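Local coordinates for protein thermotoga maritima TmcAL (Thermotoga maritima, PDB 5Y0T) that belongs to the HIGH nucleotidyl transferase family of the HUP clan and holds adenosine-5'-rp-alpha-thio-triphosphate in a ligand pocket, at residues G254-S259 with F316-V321; L258-F261 with D267-E270; E280-V285 with K303-S308. All blocks are in the same frame, centred on the assembly; numbering follows the deposited sequence.

Contact 1: G254-S259 with F316-V321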
loop_
_atom_site.group_PDB
_atom_site.type_symbol
_atom_site.label_atom_id
_atom_site.label_comp_id
_atom_site.label_asym_id
_atom_site.label_seq_id
_atom_site.Cartn_x
_atom_site.Cartn_y
_atom_site.Cartn_z
ATOM N N GLY A 254 -0.684 1.399 -11.764
ATOM C CA GLY A 254 -1.492 2.572 -11.490
ATOM C C GLY A 254 -2.548 2.352 -10.414
ATOM O O GLY A 254 -2.700 3.178 -9.506
ATOM N N ASP A 255 -3.290 1.254 -10.505
ATOM C CA ASP A 255 -4.345 1.024 -9.519
ATOM C C ASP A 255 -3.731 0.829 -8.132
ATOM O O ASP A 255 -4.318 1.276 -7.141
ATOM C CB ASP A 255 -5.226 -0.181 -9.880
ATOM C CG ASP A 255 -6.344 0.164 -10.862
ATOM O OD1 ASP A 255 -6.481 1.339 -11.268
ATOM O OD2 ASP A 255 -7.116 -0.750 -11.217
ATOM N N PHE A 256 -2.556 0.188 -8.049
ATOM C CA PHE A 256 -1.904 0.054 -6.747
ATOM C C PHE A 256 -1.576 1.419 -6.158
ATOM O O PHE A 256 -1.899 1.689 -5.002
ATOM C CB PHE A 256 -0.605 -0.773 -6.781
ATOM C CG PHE A 256 -0.070 -1.046 -5.400
ATOM C CD1 PHE A 256 0.738 -0.124 -4.757
ATOM C CD2 PHE A 256 -0.446 -2.189 -4.713
ATOM C CE1 PHE A 256 1.180 -0.349 -3.464
ATOM C CE2 PHE A 256 -0.001 -2.423 -3.413
ATOM C CZ PHE A 256 0.804 -1.504 -2.794
ATOM N N LEU A 257 -0.908 2.258 -6.946
ATOM C CA LEU A 257 -0.476 3.569 -6.475
ATOM C C LEU A 257 -1.665 4.392 -5.997
ATOM O O LEU A 257 -1.659 4.966 -4.900
ATOM C CB LEU A 257 0.271 4.312 -7.591
ATOM C CG LEU A 257 1.613 3.686 -7.952
ATOM C CD1 LEU A 257 2.239 4.395 -9.150
ATOM C CD2 LEU A 257 2.535 3.714 -6.756
ATOM N N LEU A 258 -2.710 4.413 -6.817
ATOM C CA LEU A 258 -3.870 5.226 -6.513
ATOM C C LEU A 258 -4.563 4.706 -5.251
ATOM O O LEU A 258 -4.942 5.493 -4.372
ATOM C CB LEU A 258 -4.837 5.259 -7.705
ATOM C CG LEU A 258 -6.142 6.038 -7.472
ATOM C CD1 LEU A 258 -5.837 7.464 -7.025
ATOM C CD2 LEU A 258 -7.015 6.052 -8.731
ATOM N N SER A 259 -4.708 3.387 -5.157
ATOM C CA SER A 259 -5.350 2.774 -3.998
ATOM C C SER A 259 -4.522 3.007 -2.731
ATOM O O SER A 259 -5.055 3.287 -1.660
ATOM C CB SER A 259 -5.556 1.268 -4.228
ATOM O OG SER A 259 -6.490 1.028 -5.269
ATOM N N PHE A 316 8.288 7.696 -4.369
ATOM C CA PHE A 316 8.772 8.021 -3.026
ATOM C C PHE A 316 7.708 7.730 -1.974
ATOM O O PHE A 316 8.014 7.247 -0.877
ATOM C CB PHE A 316 9.189 9.484 -2.920
ATOM C CG PHE A 316 10.416 9.826 -3.716
ATOM C CD1 PHE A 316 11.319 8.839 -4.075
ATOM C CD2 PHE A 316 10.662 11.143 -4.105
ATOM C CE1 PHE A 316 12.461 9.158 -4.806
ATOM C CE2 PHE A 316 11.794 11.469 -4.843
ATOM C CZ PHE A 316 12.695 10.476 -5.193
ATOM N N SER A 317 6.455 8.016 -2.307
ATOM C CA SER A 317 5.373 7.743 -1.367
ATOM C C SER A 317 5.155 6.245 -1.144
ATOM O O SER A 317 5.061 5.780 -0.009
ATOM C CB SER A 317 4.072 8.391 -1.849
ATOM O OG SER A 317 4.233 9.788 -1.965
ATOM N N VAL A 318 5.067 5.479 -2.223
ATOM C CA VAL A 318 4.761 4.062 -2.065
ATOM C C VAL A 318 5.920 3.319 -1.385
ATOM O O VAL A 318 5.700 2.343 -0.668
ATOM C CB VAL A 318 4.412 3.419 -3.423
ATOM C CG1 VAL A 318 5.675 3.112 -4.232
ATOM C CG2 VAL A 318 3.600 2.165 -3.217
ATOM N N PHE A 319 7.144 3.799 -1.573
ATOM C CA PHE A 319 8.316 3.168 -0.972
ATOM C C PHE A 319 8.684 3.822 0.355
ATOM O O PHE A 319 9.686 3.458 0.977
ATOM C CB PHE A 319 9.497 3.215 -1.950
ATOM C CG PHE A 319 9.311 2.328 -3.154
ATOM C CD1 PHE A 319 8.753 1.063 -3.007
ATOM C CD2 PHE A 319 9.675 2.761 -4.425
ATOM C CE1 PHE A 319 8.560 0.226 -4.102
ATOM C CE2 PHE A 319 9.490 1.940 -5.536
ATOM C CZ PHE A 319 8.932 0.666 -5.375
ATOM N N GLU A 320 7.865 4.787 0.774
ATOM C CA GLU A 320 8.060 5.510 2.040
ATOM C C GLU A 320 9.459 6.087 2.136
ATOM O O GLU A 320 10.177 5.903 3.121
ATOM C CB GLU A 320 7.780 4.599 3.237
ATOM C CG GLU A 320 6.339 4.133 3.297
ATOM C CD GLU A 320 6.024 3.355 4.559
ATOM O OE1 GLU A 320 6.837 2.479 4.935
ATOM O OE2 GLU A 320 4.960 3.622 5.165
ATOM N N VAL A 321 9.843 6.812 1.106
ATOM C CA VAL A 321 11.187 7.345 1.066
ATOM C C VAL A 321 11.115 8.709 1.745
ATOM O O VAL A 321 10.699 9.698 1.141
ATOM C CB VAL A 321 11.661 7.433 -0.412
ATOM C CG1 VAL A 321 13.042 8.043 -0.536
ATOM C CG2 VAL A 321 11.621 6.033 -1.052
#
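Val318 sets its two methyls and CB against the side chains of Phe256 and Leu257, two neighbours on helix 254-261. Its CG2 comes up to the rim of the Phe256 ring, lying in the ring plane 3.5 Å from CE1, so the aromatic edge rather than the pi face takes the methyl. With CG anti to the backbone N (chi1 -172°), Phe256 carries its ring out from the helix to this meeting. Leu257 arrives from the flank, its side chain crossing that of Val318 at about a right angle. The CD2 branch does the touching, 3.8 Å from Val318 CB and 4.1 Å from CG1.

The backbones are close here, with the CA atoms of Leu257 and Val318 6.9 Å apart. Val318 is the last residue of helix 307-318, and just beyond it the chain turns off in a Schellman motif: Glu320 has positive phi, its N bonds back to Ser317 O at 3.1 Å, and Val321 N bonds to Phe316 O. Phe319, directly after Val318, lays one ring face against Val318 CG1, which sits 3.8 Å above the plane over the ring centre. Both Phe256 and Phe319 meet Phe397 edge-to-face. At the subunit interface, the Phe256 ring stacks on Phe256 of the second subunit, while Asp255 forms a salt bridge with Arg408 of that subunit.

Contact 2: L258-F261 with D267-E270; sequences LSFF and DFFE
Phe261 and Phe269 bring the two backbones nearest each other, yet their CA atoms stay 9.2 Å apart, a gap between helix 254-261 and the short helix 266-270 that four phenylalanine side chains bridge. The main pair is an offset edge-to-face stack. Phe269 turns its edge toward the face of Phe261, with centroids 6.0 Å apart and ring planes at 71°. Its CE1 and CZ do the touching: CE1 lies 4.1 Å from Phe261 CD1, and CZ reaches both that atom and Phe261 CB. On Phe269, CG is anti to the carbonyl carbon (chi1 -63°), which swings the ring across the gap.

Only five residues separate the two segments: these are two short helices that follow one another in the chain, joined by residues 262-265 and packed through an aromatic cluster in this largely helical part of the chain. The second pair, Phe260 and Phe268, meets more loosely: Phe268 CZ approaches the edge of the Phe260 ring near its plane, 4.3 Å from CE1. The neighbours on each helix also pack on each other. Phe268 lays CD2 over one face of Phe269, 3.8 Å above the plane and toward the rim, and Phe261 CD1 lies in the plane of the Phe260 ring at its edge.

Phe283 of helix 279-289 meets the rings of both Phe261 and Phe269, while Phe296 adds a further ring beside Phe261. Ser317 touches Phe261 and Phe269, and Phe260 packs on Phe260 of the second subunit.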
loop_
_atom_site.group_PDB
_atom_site.type_symbol
_atom_site.label_atom_id
_atom_site.label_comp_id
_atom_site.label_asym_id
_atom_site.label_seq_id
_atom_site.Cartn_x
_atom_site.Cartn_y
_atom_site.Cartn_z
ATOM N N LEU A 258 -2.710 4.413 -6.817
ATOM C CA LEU A 258 -3.870 5.226 -6.513
ATOM C C LEU A 258 -4.563 4.706 -5.251
ATOM O O LEU A 258 -4.942 5.493 -4.372
ATOM C CB LEU A 258 -4.837 5.259 -7.705
ATOM C CG LEU A 258 -6.142 6.038 -7.472
ATOM C CD1 LEU A 258 -5.837 7.464 -7.025
ATOM C CD2 LEU A 258 -7.015 6.052 -8.731
ATOM N N SER A 259 -4.708 3.387 -5.157
ATOM C CA SER A 259 -5.350 2.774 -3.998
ATOM C C SER A 259 -4.522 3.007 -2.731
ATOM O O SER A 259 -5.055 3.287 -1.660
ATOM C CB SER A 259 -5.556 1.268 -4.228
ATOM O OG SER A 259 -6.490 1.028 -5.269
ATOM N N PHE A 260 -3.213 2.894 -2.868
ATOM C CA PHE A 260 -2.300 3.119 -1.754
ATOM C C PHE A 260 -2.437 4.570 -1.226
ATOM O O PHE A 260 -2.502 4.793 -0.017
ATOM C CB PHE A 260 -0.866 2.790 -2.213
ATOM C CG PHE A 260 0.187 2.987 -1.154
ATOM C CD1 PHE A 260 0.772 4.234 -0.966
ATOM C CD2 PHE A 260 0.615 1.925 -0.371
ATOM C CE1 PHE A 260 1.742 4.426 0.006
ATOM C CE2 PHE A 260 1.596 2.113 0.610
ATOM C CZ PHE A 260 2.155 3.370 0.793
ATOM N N PHE A 261 -2.554 5.549 -2.121
ATOM C CA PHE A 261 -2.678 6.947 -1.679
ATOM C C PHE A 261 -3.985 7.204 -0.932
ATOM O O PHE A 261 -4.050 8.105 -0.106
ATOM C CB PHE A 261 -2.553 7.925 -2.858
ATOM C CG PHE A 261 -1.268 7.778 -3.619
ATOM C CD1 PHE A 261 -0.140 7.272 -2.995
ATOM C CD2 PHE A 261 -1.199 8.100 -4.963
ATOM C CE1 PHE A 261 1.049 7.101 -3.688
ATOM C CE2 PHE A 261 -0.018 7.925 -5.665
ATOM C CZ PHE A 261 1.109 7.427 -5.032
ATOM N N ASP A 267 -0.548 14.090 6.642
ATOM C CA ASP A 267 0.556 13.888 7.582
ATOM C C ASP A 267 1.597 12.928 7.020
ATOM O O ASP A 267 2.797 13.130 7.194
ATOM C CB ASP A 267 0.051 13.355 8.927
ATOM C CG ASP A 267 -0.750 14.387 9.701
ATOM O OD1 ASP A 267 -0.700 15.582 9.329
ATOM O OD2 ASP A 267 -1.423 14.007 10.685
ATOM N N PHE A 268 1.131 11.881 6.346
ATOM C CA PHE A 268 2.039 10.927 5.743
ATOM C C PHE A 268 2.861 11.589 4.644
ATOM O O PHE A 268 4.085 11.486 4.647
ATOM C CB PHE A 268 1.266 9.713 5.198
ATOM C CG PHE A 268 2.080 8.831 4.316
ATOM C CD1 PHE A 268 2.832 7.800 4.854
ATOM C CD2 PHE A 268 2.099 9.026 2.946
ATOM C CE1 PHE A 268 3.587 6.983 4.044
ATOM C CE2 PHE A 268 2.868 8.212 2.137
ATOM C CZ PHE A 268 3.605 7.195 2.680
ATOM N N PHE A 269 2.206 12.255 3.696
ATOM C CA PHE A 269 2.932 12.827 2.552
ATOM C C PHE A 269 3.919 13.921 2.974
ATOM O O PHE A 269 4.969 14.085 2.351
ATOM C CB PHE A 269 1.959 13.378 1.497
ATOM C CG PHE A 269 1.077 12.320 0.874
ATOM C CD1 PHE A 269 1.608 11.366 0.011
ATOM C CD2 PHE A 269 -0.282 12.282 1.153
ATOM C CE1 PHE A 269 0.807 10.393 -0.558
ATOM C CE2 PHE A 269 -1.095 11.304 0.593
ATOM C CZ PHE A 269 -0.560 10.363 -0.263
ATOM N N GLU A 270 3.598 14.651 4.038
ATOM C CA GLU A 270 4.501 15.691 4.549
ATOM C C GLU A 270 5.878 15.138 4.954
ATOM O O GLU A 270 6.876 15.855 4.930
ATOM C CB GLU A 270 3.858 16.428 5.736
ATOM C CG GLU A 270 2.740 17.355 5.307
ATOM C CD GLU A 270 1.837 17.802 6.449
ATOM O OE1 GLU A 270 2.217 17.636 7.629
ATOM O OE2 GLU A 270 0.737 18.318 6.156
#

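Contact 3: E280-V285 with K303-S308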
loop_
_atom_site.group_PDB
_atom_site.type_symbol
_atom_site.label_atom_id
_atom_site.label_comp_id
_atom_site.label_asym_id
_atom_site.label_seq_id
_atom_site.Cartn_x
_atom_site.Cartn_y
_atom_site.Cartn_z
ATOM N N GLU A 280 1.148 17.970 -0.908
ATOM C CA GLU A 280 0.564 16.992 0.002
ATOM C C GLU A 280 -0.942 16.994 -0.178
ATOM O O GLU A 280 -1.559 15.930 -0.344
ATOM C CB GLU A 280 0.930 17.278 1.463
ATOM C CG GLU A 280 2.423 17.225 1.763
ATOM C CD GLU A 280 3.096 18.587 1.624
ATOM O OE1 GLU A 280 2.524 19.470 0.954
ATOM O OE2 GLU A 280 4.191 18.778 2.189
ATOM N N LYS A 281 -1.524 18.191 -0.181
ATOM C CA LYS A 281 -2.973 18.338 -0.336
ATOM C C LYS A 281 -3.426 17.865 -1.709
ATOM O O LYS A 281 -4.470 17.236 -1.836
ATOM C CB LYS A 281 -3.415 19.795 -0.107
ATOM C CG LYS A 281 -4.928 20.002 -0.170
ATOM C CD LYS A 281 -5.321 21.430 0.221
ATOM C CE LYS A 281 -6.838 21.599 0.298
ATOM N NZ LYS A 281 -7.221 23.007 0.660
ATOM N N ARG A 282 -2.629 18.143 -2.737
ATOM C CA ARG A 282 -2.984 17.716 -4.086
ATOM C C ARG A 282 -2.980 16.185 -4.200
ATOM O O ARG A 282 -3.887 15.602 -4.803
ATOM C CB ARG A 282 -2.034 18.351 -5.119
ATOM C CG ARG A 282 -2.152 19.889 -5.170
ATOM C CD ARG A 282 -1.254 20.499 -6.234
ATOM N NE ARG A 282 -1.784 20.269 -7.572
ATOM C CZ ARG A 282 -2.610 21.099 -8.197
ATOM N NH1 ARG A 282 -2.995 22.227 -7.605
ATOM N NH2 ARG A 282 -3.046 20.804 -9.415
ATOM N N PHE A 283 -1.974 15.533 -3.625
ATOM C CA PHE A 283 -1.957 14.068 -3.614
ATOM C C PHE A 283 -3.179 13.540 -2.862
ATOM O O PHE A 283 -3.854 12.633 -3.329
ATOM C CB PHE A 283 -0.675 13.512 -2.970
ATOM C CG PHE A 283 0.371 13.065 -3.962
ATOM C CD1 PHE A 283 0.919 13.967 -4.860
ATOM C CD2 PHE A 283 0.818 11.742 -3.986
ATOM C CE1 PHE A 283 1.895 13.573 -5.769
ATOM C CE2 PHE A 283 1.797 11.335 -4.893
ATOM C CZ PHE A 283 2.332 12.243 -5.790
ATOM N N HIS A 284 -3.469 14.135 -1.711
ATOM C CA HIS A 284 -4.553 13.660 -0.858
ATOM C C HIS A 284 -5.914 13.786 -1.533
ATOM O O HIS A 284 -6.710 12.836 -1.541
ATOM C CB HIS A 284 -4.551 14.426 0.465
ATOM C CG HIS A 284 -5.514 13.884 1.478
ATOM N ND1 HIS A 284 -6.784 14.393 1.645
ATOM C CD2 HIS A 284 -5.393 12.872 2.371
ATOM C CE1 HIS A 284 -7.402 13.724 2.602
ATOM N NE2 HIS A 284 -6.577 12.798 3.062
ATOM N N VAL A 285 -6.179 14.967 -2.092
ATOM C CA VAL A 285 -7.457 15.248 -2.736
ATOM C C VAL A 285 -7.606 14.478 -4.048
ATOM O O VAL A 285 -8.630 13.845 -4.278
ATOM C CB VAL A 285 -7.633 16.762 -3.000
ATOM C CG1 VAL A 285 -8.957 17.042 -3.712
ATOM C CG2 VAL A 285 -7.572 17.540 -1.693
ATOM N N LYS A 303 0.650 23.926 -13.933
ATOM C CA LYS A 303 1.713 24.680 -14.576
ATOM C C LYS A 303 3.068 24.437 -13.911
ATOM O O LYS A 303 4.055 24.151 -14.586
ATOM C CB LYS A 303 1.369 26.175 -14.559
ATOM C CG LYS A 303 2.366 27.067 -15.284
ATOM C CD LYS A 303 1.966 28.540 -15.179
ATOM C CE LYS A 303 2.987 29.435 -15.866
ATOM N NZ LYS A 303 4.363 29.172 -15.348
ATOM N N ARG A 304 3.111 24.516 -12.586
ATOM C CA ARG A 304 4.393 24.460 -11.888
ATOM C C ARG A 304 4.905 23.041 -11.630
ATOM O O ARG A 304 5.999 22.879 -11.088
ATOM C CB ARG A 304 4.309 25.227 -10.561
ATOM C CG ARG A 304 3.250 24.733 -9.593
ATOM C CD ARG A 304 2.920 25.802 -8.553
ATOM N NE ARG A 304 2.000 25.307 -7.529
ATOM C CZ ARG A 304 0.683 25.201 -7.687
ATOM N NH1 ARG A 304 0.116 25.552 -8.833
ATOM N NH2 ARG A 304 -0.069 24.736 -6.698
ATOM N N PHE A 305 4.144 22.016 -12.018
ATOM C CA PHE A 305 4.619 20.640 -11.826
ATOM C C PHE A 305 4.738 19.855 -13.128
ATOM O O PHE A 305 3.815 19.831 -13.937
ATOM C CB PHE A 305 3.702 19.883 -10.867
ATOM C CG PHE A 305 3.442 20.608 -9.585
ATOM C CD1 PHE A 305 4.491 20.970 -8.755
ATOM C CD2 PHE A 305 2.144 20.924 -9.201
ATOM C CE1 PHE A 305 4.252 21.646 -7.570
ATOM C CE2 PHE A 305 1.899 21.590 -8.013
ATOM C CZ PHE A 305 2.955 21.956 -7.199
ATOM N N THR A 306 5.894 19.238 -13.337
ATOM C CA THR A 306 6.070 18.290 -14.429
ATOM C C THR A 306 5.521 16.908 -14.062
ATOM O O THR A 306 5.401 16.571 -12.882
ATOM C CB THR A 306 7.539 18.141 -14.814
ATOM O OG1 THR A 306 8.227 17.469 -13.757
ATOM C CG2 THR A 306 8.165 19.510 -15.053
ATOM N N PHE A 307 5.181 16.117 -15.072
ATOM C CA PHE A 307 4.712 14.758 -14.834
ATOM C C PHE A 307 5.786 13.927 -14.142
ATOM O O PHE A 307 5.482 13.120 -13.265
ATOM C CB PHE A 307 4.280 14.093 -16.147
ATOM C CG PHE A 307 2.914 14.512 -16.608
ATOM C CD1 PHE A 307 1.788 14.155 -15.880
ATOM C CD2 PHE A 307 2.751 15.272 -17.756
ATOM C CE1 PHE A 307 0.520 14.550 -16.290
ATOM C CE2 PHE A 307 1.486 15.676 -18.173
ATOM C CZ PHE A 307 0.369 15.315 -17.441
ATOM N N SER A 308 7.046 14.136 -14.518
ATOM C CA SER A 308 8.137 13.366 -13.936
ATOM C C SER A 308 8.304 13.647 -12.447
ATOM O O SER A 308 8.621 12.748 -11.667
ATOM C CB SER A 308 9.449 13.651 -14.668
ATOM O OG SER A 308 9.509 12.912 -15.869
#
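Arg282 gives up the most surface here, and it meets Phe305 through CD and NE, where the aliphatic chain runs into the guanidinium. Its CD lies 3.8 Å from Phe305 CE2 and NE is 3.9 Å from the same ring atom; the guanidinium and ring planes stand 48° apart, an oblique approach. A bend at chi3 (74°) turns the guanidinium out of line with the extended part of the chain. There NE donates to the backbone carbonyl of Val300, and NH2 makes a weak bond to that of Cys299, a disulfide residue.

Arg304 folds back over its neighbour: CG sits 3.6 Å above the Phe305 ring, over its centre, and CE2 of that ring lies over one face of the Arg304 guanidinium. As modelled, this brings Arg304 NH2 to 4.0 Å from Arg282 NH1, two like charges whose guanidinium planes are 78° apart, though the poor order of Arg304 makes this approach uncertain.

Phe305 is buried and also touches Ile310. Residues 303-306 are the second part of the link between helix 293-300 and helix 307-318, the latter N-capped by Thr306, and Arg282 joins that link to the side of helix 279-289.

Contacts 1 and 2 are buried and share helix 254-261; contact 3, partly buried, lies toward the surface. The centres of contacts 1 and 2 are about 7 Å apart; that of contact 3 is about 14 Å from contact 1 and about 12 Å from contact 2. Contact 1 is aliphatic-on-aromatic packing, contact 2 is ring on ring, and contact 3 adds charged arginines to an aromatic. Helix 307-318 joins contacts 1 and 3: it ends in contact 1 and starts in contact 3. Ser317 O comes 3.4 Å from Phe268 CZ, tying contact 1 to contact 2, and Phe283 joins contact 2 to contact 3. The second subunit touches contacts 1 and 2 but not contact 3.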